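Local coordinates for octaprenyl Pyrophosphate Synthase (Helicobacter pylori, PDB 3TC1), which probably catalyses the stepwise condensation of isopentenyl diphosphate units onto an allylic diphosphate to build the long octaprenyl diphosphate chain, with magnesium as cofactor, at residues Lys41-Leu46 against Asn292-Leu298; Lys58-Cys63 against Ser173-Leu177; Pro228-Leu232 against Thr259-Phe263; Asp201-Ile205 against Pro215-Asp219. One frame throughout, in Å; residues are numbered along the deposited sequence.

Interaction 1 (Lys41-Leu46 against Asn292-Leu298)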
loop_
_atom_site.group_PDB
_atom_site.type_symbol
_atom_site.label_atom_id
_atom_site.label_comp_id
_atom_site.label_asym_id
_atom_site.label_seq_id
_atom_site.Cartn_x
_atom_site.Cartn_y
_atom_site.Cartn_z
ATOM N N LYS B 41 18.067 13.622 -5.239
ATOM C CA LYS B 41 19.116 14.394 -5.909
ATOM C C LYS B 41 18.491 15.390 -6.874
ATOM O O LYS B 41 18.911 16.547 -6.957
ATOM C CB LYS B 41 20.071 13.469 -6.674
ATOM C CG LYS B 41 20.926 12.557 -5.801
ATOM C CD LYS B 41 21.749 11.620 -6.676
ATOM C CE LYS B 41 22.686 10.745 -5.864
ATOM N NZ LYS B 41 23.521 9.883 -6.760
ATOM N N LEU B 42 17.483 14.934 -7.605
ATOM C CA LEU B 42 16.781 15.791 -8.549
ATOM C C LEU B 42 16.059 16.926 -7.833
ATOM O O LEU B 42 16.136 18.084 -8.250
ATOM C CB LEU B 42 15.770 14.969 -9.346
ATOM C CG LEU B 42 16.384 14.039 -10.388
ATOM C CD1 LEU B 42 15.314 13.145 -10.992
ATOM C CD2 LEU B 42 17.053 14.885 -11.461
ATOM N N MET B 43 15.356 16.588 -6.756
ATOM C CA MET B 43 14.609 17.566 -5.975
ATOM C C MET B 43 15.508 18.535 -5.215
ATOM O O MET B 43 15.245 19.736 -5.188
ATOM C CB MET B 43 13.686 16.847 -4.984
ATOM C CG MET B 43 12.630 15.974 -5.647
ATOM S SD MET B 43 11.889 14.821 -4.477
ATOM C CE MET B 43 10.657 15.868 -3.740
ATOM N N LEU B 44 16.563 18.017 -4.591
ATOM C CA LEU B 44 17.480 18.862 -3.829
ATOM C C LEU B 44 18.126 19.925 -4.711
ATOM O O LEU B 44 18.532 20.979 -4.223
ATOM C CB LEU B 44 18.577 18.014 -3.180
ATOM C CG LEU B 44 18.181 17.093 -2.023
ATOM C CD1 LEU B 44 19.334 16.166 -1.694
ATOM C CD2 LEU B 44 17.803 17.922 -0.815
ATOM N N ALA B 45 18.209 19.644 -6.008
ATOM C CA ALA B 45 18.820 20.556 -6.971
ATOM C C ALA B 45 18.073 21.872 -7.134
ATOM O O ALA B 45 18.605 22.821 -7.719
ATOM C CB ALA B 45 18.951 19.868 -8.329
ATOM N N LEU B 46 16.842 21.931 -6.633
ATOM C CA LEU B 46 16.047 23.149 -6.738
ATOM C C LEU B 46 16.304 24.114 -5.587
ATOM O O LEU B 46 15.914 25.279 -5.651
ATOM C CB LEU B 46 14.550 22.814 -6.805
ATOM C CG LEU B 46 14.037 22.366 -8.180
ATOM C CD1 LEU B 46 14.721 21.069 -8.591
ATOM C CD2 LEU B 46 12.528 22.181 -8.131
ATOM N N ASN B 292 20.417 25.796 -13.660
ATOM C CA ASN B 292 20.650 24.706 -12.725
ATOM C C ASN B 292 21.661 23.700 -13.260
ATOM O O ASN B 292 21.321 22.825 -14.057
ATOM C CB ASN B 292 19.321 24.010 -12.426
ATOM C CG ASN B 292 19.313 23.340 -11.079
ATOM O OD1 ASN B 292 18.371 23.502 -10.304
ATOM N ND2 ASN B 292 20.362 22.580 -10.786
ATOM N N LEU B 293 22.903 23.827 -12.805
ATOM C CA LEU B 293 23.983 22.948 -13.236
ATOM C C LEU B 293 23.788 21.494 -12.813
ATOM O O LEU B 293 24.113 20.580 -13.568
ATOM C CB LEU B 293 25.319 23.461 -12.693
ATOM C CG LEU B 293 25.684 24.899 -13.070
ATOM C CD1 LEU B 293 27.014 25.272 -12.434
ATOM C CD2 LEU B 293 25.753 25.032 -14.584
ATOM N N ILE B 294 23.267 21.284 -11.607
ATOM C CA ILE B 294 23.040 19.931 -11.105
ATOM C C ILE B 294 22.055 19.159 -11.985
ATOM O O ILE B 294 22.333 18.027 -12.386
ATOM C CB ILE B 294 22.510 19.943 -9.649
ATOM C CG1 ILE B 294 23.560 20.540 -8.707
ATOM C CG2 ILE B 294 22.189 18.528 -9.203
ATOM C CD1 ILE B 294 23.814 22.019 -8.909
ATOM N N LEU B 295 20.911 19.770 -12.285
ATOM C CA LEU B 295 19.899 19.126 -13.119
ATOM C C LEU B 295 20.376 18.893 -14.541
ATOM O O LEU B 295 20.041 17.875 -15.161
ATOM C CB LEU B 295 18.620 19.960 -13.162
ATOM C CG LEU B 295 17.822 20.059 -11.863
ATOM C CD1 LEU B 295 16.485 20.721 -12.159
ATOM C CD2 LEU B 295 17.607 18.672 -11.268
ATOM N N GLU B 296 21.135 19.856 -15.061
ATOM C CA GLU B 296 21.660 19.751 -16.406
ATOM C C GLU B 296 22.682 18.643 -16.406
ATOM O O GLU B 296 22.754 17.892 -17.348
ATOM C CB GLU B 296 22.232 21.107 -16.877
ATOM C CG GLU B 296 21.113 22.062 -17.339
ATOM C CD GLU B 296 21.560 23.500 -17.551
ATOM O OE1 GLU B 296 22.734 23.690 -17.911
ATOM O OE2 GLU B 296 20.737 24.435 -17.374
ATOM N N LYS B 297 23.417 18.506 -15.311
ATOM C CA LYS B 297 24.426 17.461 -15.163
ATOM C C LYS B 297 23.761 16.086 -15.196
ATOM O O LYS B 297 24.193 15.193 -15.926
ATOM C CB LYS B 297 25.165 17.650 -13.832
ATOM C CG LYS B 297 26.221 16.613 -13.489
ATOM C CD LYS B 297 27.443 16.706 -14.390
ATOM C CE LYS B 297 28.651 16.002 -13.769
ATOM N NZ LYS B 297 28.361 14.586 -13.420
ATOM N N LEU B 298 22.704 15.929 -14.404
ATOM C CA LEU B 298 21.973 14.666 -14.324
ATOM C C LEU B 298 21.224 14.310 -15.607
ATOM O O LEU B 298 21.141 13.138 -15.979
ATOM C CB LEU B 298 20.980 14.708 -13.156
ATOM C CG LEU B 298 21.582 14.843 -11.756
ATOM C CD1 LEU B 298 20.494 15.172 -10.746
ATOM C CD2 LEU B 298 22.299 13.556 -11.388
#
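Leu-295 of the C-terminal helix 293-301 reaches across to Leu-42, Ala-45 and Leu-46, and its side chain organises much of the contact. From CB, a chi1 of -68° sets CG anti to the carbonyl carbon and turns the isobutyl group in among its partners. CG itself lies 3.7 Å from CB of Ala-45. Beyond it the two methyls diverge. CD1 meets CD1 of Leu-46 at 4.0 Å, the two leucines crossing at about a right angle. CD2 meets Ala-45 CB at 3.4 Å, tight for two carbons, and it also rests against the carbonyl oxygen of Leu-42. The same methyl reaches CD2 of Leu-42 at 3.8 Å. The short side chain of Ala-45 suits this close approach: its CA and that of Ile-294 are 5.9 Å apart. The same alanine CB receives CG2 of Ile-294 at 3.6 Å. One turn further on, CD1 of Leu-298 touches CD2 of Leu-42 at 3.5 Å. Branched aliphatic chains suit such a seam, and Tyr-185 and Phe-188 of helix 182-205 also touch Leu-295. Asn-292 stands at the N-cap position of the second helix. The contact joins the last helix of the chain to the early helix 38-44 by plain apolar packing within the all-alpha prenyl synthase fold.

Interaction 2 (Lys58-Cys63 against Ser173-Leu177)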
loop_
_atom_site.group_PDB
_atom_site.type_symbol
_atom_site.label_atom_id
_atom_site.label_comp_id
_atom_site.label_asym_id
_atom_site.label_seq_id
_atom_site.Cartn_x
_atom_site.Cartn_y
_atom_site.Cartn_z
ATOM N N LYS B 58 11.627 21.349 5.687
ATOM C CA LYS B 58 10.398 20.931 5.012
ATOM C C LYS B 58 10.757 20.232 3.706
ATOM O O LYS B 58 10.125 19.254 3.321
ATOM C CB LYS B 58 9.507 22.133 4.680
ATOM C CG LYS B 58 8.696 22.715 5.827
ATOM C CD LYS B 58 7.729 23.762 5.266
ATOM C CE LYS B 58 6.726 24.270 6.296
ATOM N NZ LYS B 58 7.279 25.327 7.180
ATOM N N ALA B 59 11.770 20.756 3.020
ATOM C CA ALA B 59 12.213 20.185 1.755
ATOM C C ALA B 59 12.803 18.793 1.978
ATOM O O ALA B 59 12.564 17.873 1.197
ATOM C CB ALA B 59 13.235 21.094 1.105
ATOM N N LEU B 60 13.577 18.637 3.043
ATOM C CA LEU B 60 14.158 17.341 3.345
ATOM C C LEU B 60 13.025 16.372 3.692
ATOM O O LEU B 60 13.089 15.186 3.359
ATOM C CB LEU B 60 15.146 17.463 4.505
ATOM C CG LEU B 60 16.339 18.374 4.183
ATOM C CD1 LEU B 60 17.239 18.505 5.401
ATOM C CD2 LEU B 60 17.112 17.813 3.003
ATOM N N ASN B 61 11.985 16.881 4.353
ATOM C CA ASN B 61 10.841 16.042 4.701
ATOM C C ASN B 61 10.153 15.569 3.432
ATOM O O ASN B 61 9.720 14.420 3.343
ATOM C CB ASN B 61 9.824 16.802 5.564
ATOM C CG ASN B 61 10.261 16.930 7.002
ATOM O OD1 ASN B 61 11.207 16.276 7.430
ATOM N ND2 ASN B 61 9.564 17.769 7.767
ATOM N N LEU B 62 10.044 16.461 2.454
ATOM C CA LEU B 62 9.411 16.117 1.187
ATOM C C LEU B 62 10.198 15.026 0.470
ATOM O O LEU B 62 9.614 14.101 -0.110
ATOM C CB LEU B 62 9.304 17.350 0.284
ATOM C CG LEU B 62 8.563 17.125 -1.041
ATOM C CD1 LEU B 62 7.142 16.670 -0.756
ATOM C CD2 LEU B 62 8.533 18.418 -1.857
ATOM N N CYS B 63 11.524 15.147 0.493
ATOM C CA CYS B 63 12.391 14.159 -0.143
ATOM C C CYS B 63 12.242 12.818 0.574
ATOM O O CYS B 63 12.274 11.759 -0.047
ATOM C CB CYS B 63 13.854 14.607 -0.083
ATOM S SG CYS B 63 14.269 16.011 -1.149
ATOM N N SER B 173 6.285 19.069 -6.970
ATOM C CA SER B 173 6.026 19.281 -5.554
ATOM C C SER B 173 7.122 20.104 -4.876
ATOM O O SER B 173 6.827 20.939 -4.024
ATOM C CB SER B 173 5.869 17.941 -4.834
ATOM O OG SER B 173 4.713 17.262 -5.295
ATOM N N MET B 174 8.379 19.876 -5.245
ATOM C CA MET B 174 9.466 20.639 -4.635
ATOM C C MET B 174 9.410 22.086 -5.121
ATOM O O MET B 174 9.658 23.026 -4.354
ATOM C CB MET B 174 10.824 20.022 -4.976
ATOM C CG MET B 174 12.005 20.726 -4.301
ATOM S SD MET B 174 11.950 20.697 -2.490
ATOM C CE MET B 174 12.677 19.131 -2.169
ATOM N N ALA B 175 9.075 22.262 -6.394
ATOM C CA ALA B 175 8.971 23.593 -6.970
ATOM C C ALA B 175 7.881 24.372 -6.230
ATOM O O ALA B 175 8.055 25.552 -5.912
ATOM C CB ALA B 175 8.641 23.497 -8.460
ATOM N N ILE B 176 6.759 23.705 -5.967
ATOM C CA ILE B 176 5.644 24.316 -5.251
ATOM C C ILE B 176 6.113 24.745 -3.859
ATOM O O ILE B 176 5.905 25.886 -3.449
ATOM C CB ILE B 176 4.465 23.317 -5.092
ATOM C CG1 ILE B 176 3.836 23.026 -6.459
ATOM C CG2 ILE B 176 3.424 23.877 -4.126
ATOM C CD1 ILE B 176 2.776 21.922 -6.437
ATOM N N LEU B 177 6.748 23.818 -3.146
ATOM C CA LEU B 177 7.256 24.073 -1.804
ATOM C C LEU B 177 8.226 25.253 -1.777
ATOM O O LEU B 177 8.168 26.089 -0.876
ATOM C CB LEU B 177 7.967 22.826 -1.263
ATOM C CG LEU B 177 8.525 22.929 0.160
ATOM C CD1 LEU B 177 7.366 23.014 1.145
ATOM C CD2 LEU B 177 9.400 21.721 0.470
#
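Ala-59 and Leu-62 of helix 53-80 pack against Met-174 and Leu-177 of helix 152-177 as an antiparallel helix pair within the all-alpha prenyl synthase bundle. The short axes run at 165° to each other and come within 10.5 Å, a spacing set by medium-sized apolar chains laid between them. Leu-177 sends CD2 onto the backbone of the opposite helix, 3.5 Å from CA of Ala-59, where the small alanine side chain does not stand in its way. Leu-62 answers in the reverse sense: a chi1 of -176° sets CG opposite the backbone N, and this brings CD2 within 3.7 Å of CA of Met-174, close to the helix itself. The two leucine CD2 methyls then meet each other at 4.1 Å. Ser-173 contributes its CB to the same Leu-62 methyl, while its hydroxyl is turned back to the carbonyl of Ala-169 on its own helix, so a polar group is accommodated in a buried seam. Lys-58 lies at the exposed margin, its backbone and its aliphatic CD meeting Leu-177. From helix 38-44, Met-43 packs on both Leu-62 and Met-174. A flexible thioether suits this junction: the Met-174 chain bends at chi2 and chi3, bringing SD to 3.8 Å from Ala-59 CB and placing the terminal methyl CE 3.6 Å from SG of Cys-63.

Interaction 3 (Pro228-Leu232 against Thr259-Phe263)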
loop_
_atom_site.group_PDB
_atom_site.type_symbol
_atom_site.label_atom_id
_atom_site.label_comp_id
_atom_site.label_asym_id
_atom_site.label_seq_id
_atom_site.Cartn_x
_atom_site.Cartn_y
_atom_site.Cartn_z
ATOM N N PRO B 228 13.335 -1.813 -26.873
ATOM C CA PRO B 228 14.218 -2.528 -27.799
ATOM C C PRO B 228 13.486 -3.648 -28.545
ATOM O O PRO B 228 13.647 -3.811 -29.750
ATOM C CB PRO B 228 15.308 -3.076 -26.880
ATOM C CG PRO B 228 15.389 -2.033 -25.805
ATOM C CD PRO B 228 13.934 -1.731 -25.531
ATOM N N TYR B 229 12.681 -4.416 -27.816
ATOM C CA TYR B 229 11.935 -5.529 -28.401
ATOM C C TYR B 229 10.838 -5.043 -29.335
ATOM O O TYR B 229 10.557 -5.670 -30.357
ATOM C CB TYR B 229 11.348 -6.397 -27.280
ATOM C CG TYR B 229 12.417 -7.126 -26.496
ATOM C CD1 TYR B 229 12.920 -8.354 -26.936
ATOM C CD2 TYR B 229 12.964 -6.565 -25.340
ATOM C CE1 TYR B 229 13.942 -9.006 -26.243
ATOM C CE2 TYR B 229 13.991 -7.210 -24.641
ATOM C CZ TYR B 229 14.471 -8.428 -25.098
ATOM O OH TYR B 229 15.472 -9.070 -24.402
ATOM N N LEU B 230 10.214 -3.923 -28.979
ATOM C CA LEU B 230 9.164 -3.344 -29.806
ATOM C C LEU B 230 9.751 -2.859 -31.136
ATOM O O LEU B 230 9.219 -3.152 -32.205
ATOM C CB LEU B 230 8.505 -2.176 -29.063
ATOM C CG LEU B 230 7.663 -2.629 -27.864
ATOM C CD1 LEU B 230 7.438 -1.478 -26.897
ATOM C CD2 LEU B 230 6.339 -3.193 -28.391
ATOM N N LEU B 231 10.849 -2.114 -31.059
ATOM C CA LEU B 231 11.498 -1.597 -32.263
ATOM C C LEU B 231 12.042 -2.740 -33.122
ATOM O O LEU B 231 11.968 -2.696 -34.350
ATOM C CB LEU B 231 12.627 -0.632 -31.881
ATOM C CG LEU B 231 12.193 0.658 -31.170
ATOM C CD1 LEU B 231 13.412 1.490 -30.811
ATOM C CD2 LEU B 231 11.257 1.452 -32.078
ATOM N N LEU B 232 12.588 -3.765 -32.474
ATOM C CA LEU B 232 13.115 -4.922 -33.199
ATOM C C LEU B 232 11.991 -5.637 -33.939
ATOM O O LEU B 232 12.105 -5.940 -35.124
ATOM C CB LEU B 232 13.786 -5.915 -32.237
ATOM C CG LEU B 232 14.293 -7.199 -32.917
ATOM C CD1 LEU B 232 15.380 -6.843 -33.940
ATOM C CD2 LEU B 232 14.840 -8.167 -31.878
ATOM N N THR B 259 19.075 -12.771 -29.522
ATOM C CA THR B 259 18.492 -11.443 -29.370
ATOM C C THR B 259 19.526 -10.334 -29.568
ATOM O O THR B 259 19.235 -9.298 -30.175
ATOM C CB THR B 259 17.858 -11.280 -27.965
ATOM O OG1 THR B 259 16.856 -12.287 -27.774
ATOM C CG2 THR B 259 17.220 -9.921 -27.824
ATOM N N LYS B 260 20.732 -10.534 -29.048
ATOM C CA LYS B 260 21.765 -9.517 -29.211
ATOM C C LYS B 260 22.159 -9.346 -30.674
ATOM O O LYS B 260 22.433 -8.232 -31.126
ATOM C CB LYS B 260 22.997 -9.856 -28.367
ATOM C CG LYS B 260 22.757 -9.690 -26.877
ATOM C CD LYS B 260 24.050 -9.693 -26.078
ATOM C CE LYS B 260 24.733 -11.042 -26.109
ATOM N NZ LYS B 260 25.918 -11.070 -25.200
ATOM N N GLU B 261 22.189 -10.449 -31.415
ATOM C CA GLU B 261 22.539 -10.395 -32.832
ATOM C C GLU B 261 21.469 -9.646 -33.612
ATOM O O GLU B 261 21.781 -8.875 -34.516
ATOM C CB GLU B 261 22.683 -11.801 -33.416
ATOM C CG GLU B 261 23.743 -12.649 -32.747
ATOM C CD GLU B 261 23.952 -13.969 -33.456
ATOM O OE1 GLU B 261 22.991 -14.481 -34.065
ATOM O OE2 GLU B 261 25.079 -14.500 -33.399
ATOM N N LYS B 262 20.208 -9.874 -33.254
ATOM C CA LYS B 262 19.098 -9.221 -33.934
ATOM C C LYS B 262 19.061 -7.720 -33.660
ATOM O O LYS B 262 18.753 -6.940 -34.559
ATOM C CB LYS B 262 17.775 -9.886 -33.547
ATOM C CG LYS B 262 17.591 -11.277 -34.167
ATOM C CD LYS B 262 17.575 -11.197 -35.696
ATOM C CE LYS B 262 17.917 -12.536 -36.335
ATOM N NZ LYS B 262 17.999 -12.448 -37.821
ATOM N N PHE B 263 19.375 -7.309 -32.432
ATOM C CA PHE B 263 19.397 -5.881 -32.113
ATOM C C PHE B 263 20.481 -5.221 -32.970
ATOM O O PHE B 263 20.284 -4.139 -33.512
ATOM C CB PHE B 263 19.727 -5.638 -30.635
ATOM C CG PHE B 263 18.606 -5.988 -29.682
ATOM C CD1 PHE B 263 17.273 -5.823 -30.051
ATOM C CD2 PHE B 263 18.894 -6.423 -28.389
ATOM C CE1 PHE B 263 16.235 -6.086 -29.141
ATOM C CE2 PHE B 263 17.863 -6.689 -27.469
ATOM C CZ PHE B 263 16.535 -6.518 -27.847
HETATM O O HOH W 1 16.079 -11.668 -25.055
#
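Phe-263 and Tyr-229 form the aromatic part of this contact, a T-shaped (edge-to-face) pair. The phenylalanine points its edge at the tyrosine: CZ stands 3.8 Å above the Tyr-229 plane, over the ring centre, with the planes turned 72° apart and the centroids 5.3 Å from each other. The partly positive C-H rim of one ring thus faces the pi cloud of the other. Beyond this segment pair, Tyr-229 also stacks with Phe-220.

Aliphatic packing adds to the aromatic pair. CB of Pro-228 touches CZ of Phe-263 at 3.8 Å, and Leu-232 crosses the same phenylalanine at about a right angle, its CD2 lying 3.7 Å from CE1. With its CG anti to the backbone N (chi1 177°), Leu-232 reaches over to the other helix, where CD1 lies against the carbonyl oxygen of Lys-262 and CD2 against that residue's CB. Of the lysine side chain, CB makes the contact; its ammonium continues to Asp-240 and Gln-265. Thr-259 adds a methyl, CG2, against CE1 of Tyr-229.

The polar link is a water that lies at the edge of the tyrosine ring, 2.7 Å from Tyr-229 OH, and donates to Thr-259 OG1 at 2.9 Å. This threonine hydroxyl also bonds to the carbonyl of Ile-255, and the water links the two side chains.

The short axes of helices 227-233 and 253-265 pass 10.9 Å apart at a steep 61°. The two helices cross in the C-terminal half of the all-alpha prenyl synthase fold, the side chain of Pro-228 about 10 Å from the bound magnesium ion.

Interaction 4 (Asp201-Ile205 against Pro215-Asp219)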
loop_
_atom_site.group_PDB
_atom_site.type_symbol
_atom_site.label_atom_id
_atom_site.label_comp_id
_atom_site.label_asym_id
_atom_site.label_seq_id
_atom_site.Cartn_x
_atom_site.Cartn_y
_atom_site.Cartn_z
ATOM N N ASP B 201 15.680 0.406 -19.546
ATOM C CA ASP B 201 15.272 -0.756 -20.332
ATOM C C ASP B 201 16.408 -1.126 -21.283
ATOM O O ASP B 201 16.637 -2.300 -21.577
ATOM C CB ASP B 201 14.006 -0.447 -21.140
ATOM C CG ASP B 201 12.760 -0.357 -20.269
ATOM O OD1 ASP B 201 12.862 -0.637 -19.053
ATOM O OD2 ASP B 201 11.676 -0.016 -20.805
ATOM N N LEU B 202 17.127 -0.114 -21.758
ATOM C CA LEU B 202 18.232 -0.343 -22.673
ATOM C C LEU B 202 19.359 -1.093 -21.956
ATOM O O LEU B 202 19.903 -2.064 -22.484
ATOM C CB LEU B 202 18.733 0.997 -23.227
ATOM C CG LEU B 202 19.810 0.954 -24.313
ATOM C CD1 LEU B 202 19.341 0.087 -25.470
ATOM C CD2 LEU B 202 20.107 2.370 -24.793
ATOM N N LEU B 203 19.688 -0.654 -20.744
ATOM C CA LEU B 203 20.742 -1.277 -19.951
ATOM C C LEU B 203 20.452 -2.723 -19.550
ATOM O O LEU B 203 21.338 -3.429 -19.062
ATOM C CB LEU B 203 21.034 -0.432 -18.711
ATOM C CG LEU B 203 21.733 0.894 -19.029
ATOM C CD1 LEU B 203 21.888 1.726 -17.762
ATOM C CD2 LEU B 203 23.093 0.602 -19.661
ATOM N N ASP B 204 19.219 -3.171 -19.758
ATOM C CA ASP B 204 18.870 -4.544 -19.429
ATOM C C ASP B 204 19.372 -5.471 -20.520
ATOM O O ASP B 204 19.635 -6.653 -20.278
ATOM C CB ASP B 204 17.355 -4.723 -19.325
ATOM C CG ASP B 204 16.959 -6.159 -18.971
ATOM O OD1 ASP B 204 17.305 -6.627 -17.865
ATOM O OD2 ASP B 204 16.302 -6.826 -19.794
ATOM N N ILE B 205 19.513 -4.934 -21.725
ATOM C CA ILE B 205 19.937 -5.763 -22.846
ATOM C C ILE B 205 21.221 -5.370 -23.548
ATOM O O ILE B 205 21.567 -5.945 -24.577
ATOM C CB ILE B 205 18.802 -5.871 -23.889
ATOM C CG1 ILE B 205 18.302 -4.474 -24.288
ATOM C CG2 ILE B 205 17.664 -6.691 -23.314
ATOM C CD1 ILE B 205 19.170 -3.763 -25.310
ATOM N N PRO B 215 24.885 -7.406 -18.985
ATOM C CA PRO B 215 23.479 -7.003 -18.868
ATOM C C PRO B 215 22.648 -8.140 -18.268
ATOM O O PRO B 215 22.867 -9.310 -18.585
ATOM C CB PRO B 215 23.095 -6.668 -20.314
ATOM C CG PRO B 215 24.033 -7.524 -21.131
ATOM C CD PRO B 215 25.333 -7.369 -20.387
ATOM N N ASN B 216 21.705 -7.795 -17.396
ATOM C CA ASN B 216 20.875 -8.799 -16.737
ATOM C C ASN B 216 19.941 -9.581 -17.653
ATOM O O ASN B 216 19.660 -10.746 -17.391
ATOM C CB ASN B 216 20.015 -8.164 -15.636
ATOM C CG ASN B 216 20.839 -7.487 -14.553
ATOM O OD1 ASN B 216 21.909 -7.964 -14.173
ATOM N ND2 ASN B 216 20.325 -6.379 -14.035
ATOM N N PHE B 217 19.460 -8.945 -18.718
ATOM C CA PHE B 217 18.503 -9.590 -19.618
ATOM C C PHE B 217 17.383 -10.199 -18.778
ATOM O O PHE B 217 17.058 -11.386 -18.885
ATOM C CB PHE B 217 19.178 -10.662 -20.481
ATOM C CG PHE B 217 19.656 -10.146 -21.812
ATOM C CD1 PHE B 217 20.887 -9.515 -21.929
ATOM C CD2 PHE B 217 18.847 -10.256 -22.943
ATOM C CE1 PHE B 217 21.308 -8.998 -23.151
ATOM C CE2 PHE B 217 19.257 -9.741 -24.170
ATOM C CZ PHE B 217 20.491 -9.110 -24.274
ATOM N N SER B 218 16.795 -9.355 -17.936
ATOM C CA SER B 218 15.719 -9.761 -17.041
ATOM C C SER B 218 14.318 -9.466 -17.572
ATOM O O SER B 218 13.367 -10.172 -17.241
ATOM C CB SER B 218 15.864 -9.044 -15.692
ATOM O OG SER B 218 17.142 -9.258 -15.111
ATOM N N ASP B 219 14.195 -8.428 -18.393
ATOM C CA ASP B 219 12.890 -8.001 -18.886
ATOM C C ASP B 219 12.046 -8.941 -19.743
ATOM O O ASP B 219 10.948 -9.315 -19.336
ATOM C CB ASP B 219 13.023 -6.638 -19.584
ATOM C CG ASP B 219 13.518 -5.544 -18.640
ATOM O OD1 ASP B 219 13.372 -5.708 -17.405
ATOM O OD2 ASP B 219 14.040 -4.519 -19.125
HETATM O O HOH W 2 14.736 -4.230 -21.766
HETATM O O HOH W 3 14.017 -2.520 -17.571
HETATM O O HOH W 4 21.381 -4.970 -16.772
HETATM O O HOH W 5 17.749 -5.210 -15.759
#
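Pro-215 sets its CB 3.5 Å from the carbonyl oxygen of Asp-204, and Leu-203 O lies near the same atom. Asn-216 follows, and it is joined to the helix through water: its backbone N donates to a water that in turn donates to the carbonyl of Leu-203. At Phe-217 the backbone enters the left-handed helical region, and its N donates to Asp-204 O at 2.8 Å, in the carbonyl plane. The ring packs on Ile-205, whose CG2 sits over one face in a CH-pi contact, 3.8 Å from the Phe-217 ring centroid. Tyr-229 and Lys-260 border the same ring.

Asp-201 and Asp-204 belong to the second aspartate-rich DDxxD motif, which in prenyl synthases lines the magnesium-diphosphate site. The loop is moored to the last aspartate of that motif: with CG opposite the backbone N (chi1 -180°), the carboxylate of Asp-204 comes to lie against the loop, and each oxygen takes a peptide N-H. Ser-218 N reaches OD1 at 2.8 Å, nearly straight at 168°, on the syn lone pair. Asp-219 N reaches OD2 at 3.0 Å from above the carboxylate plane. The two grips fix the rotation of the group, and a water also donates to OD1.

Asp-219 ends the segment with its carboxylate stacked on that of Asp-204, the planes 27° apart. Their two OD2 atoms, both acceptors, approach to 3.3 Å beside the bound magnesium. Two waters each donate to Asp-219 OD2; one also donates to Asp-201 O, the other to Asp-201 OD1, while the other carboxylate oxygen of Asp-201 bonds to Tyr-155. The magnesium ion lies about 4 Å from the nearest side-chain atom of Asp-219.

Interactions 1 and 2 are buried and essentially apolar, and they adjoin: Leu-46 lies against Ala-175 and Leu-44 against Leu-60, so the end of helix 38-44 borders both seams. Interactions 3 and 4 form a second pair on the other side of the chain's centre from interaction 2, their centres about 12 Å apart, and they share a cluster in which Ile-205 touches both Tyr-229 and Phe-263. Their chemistry differs with place. Interaction 3 is aromatic with a single water bridge, whereas interaction 4, only partly buried, relies on carboxylates, peptide N-H groups and several waters. The contact nearest the magnesium is thus the polar one, and the other three are buried and largely apolar.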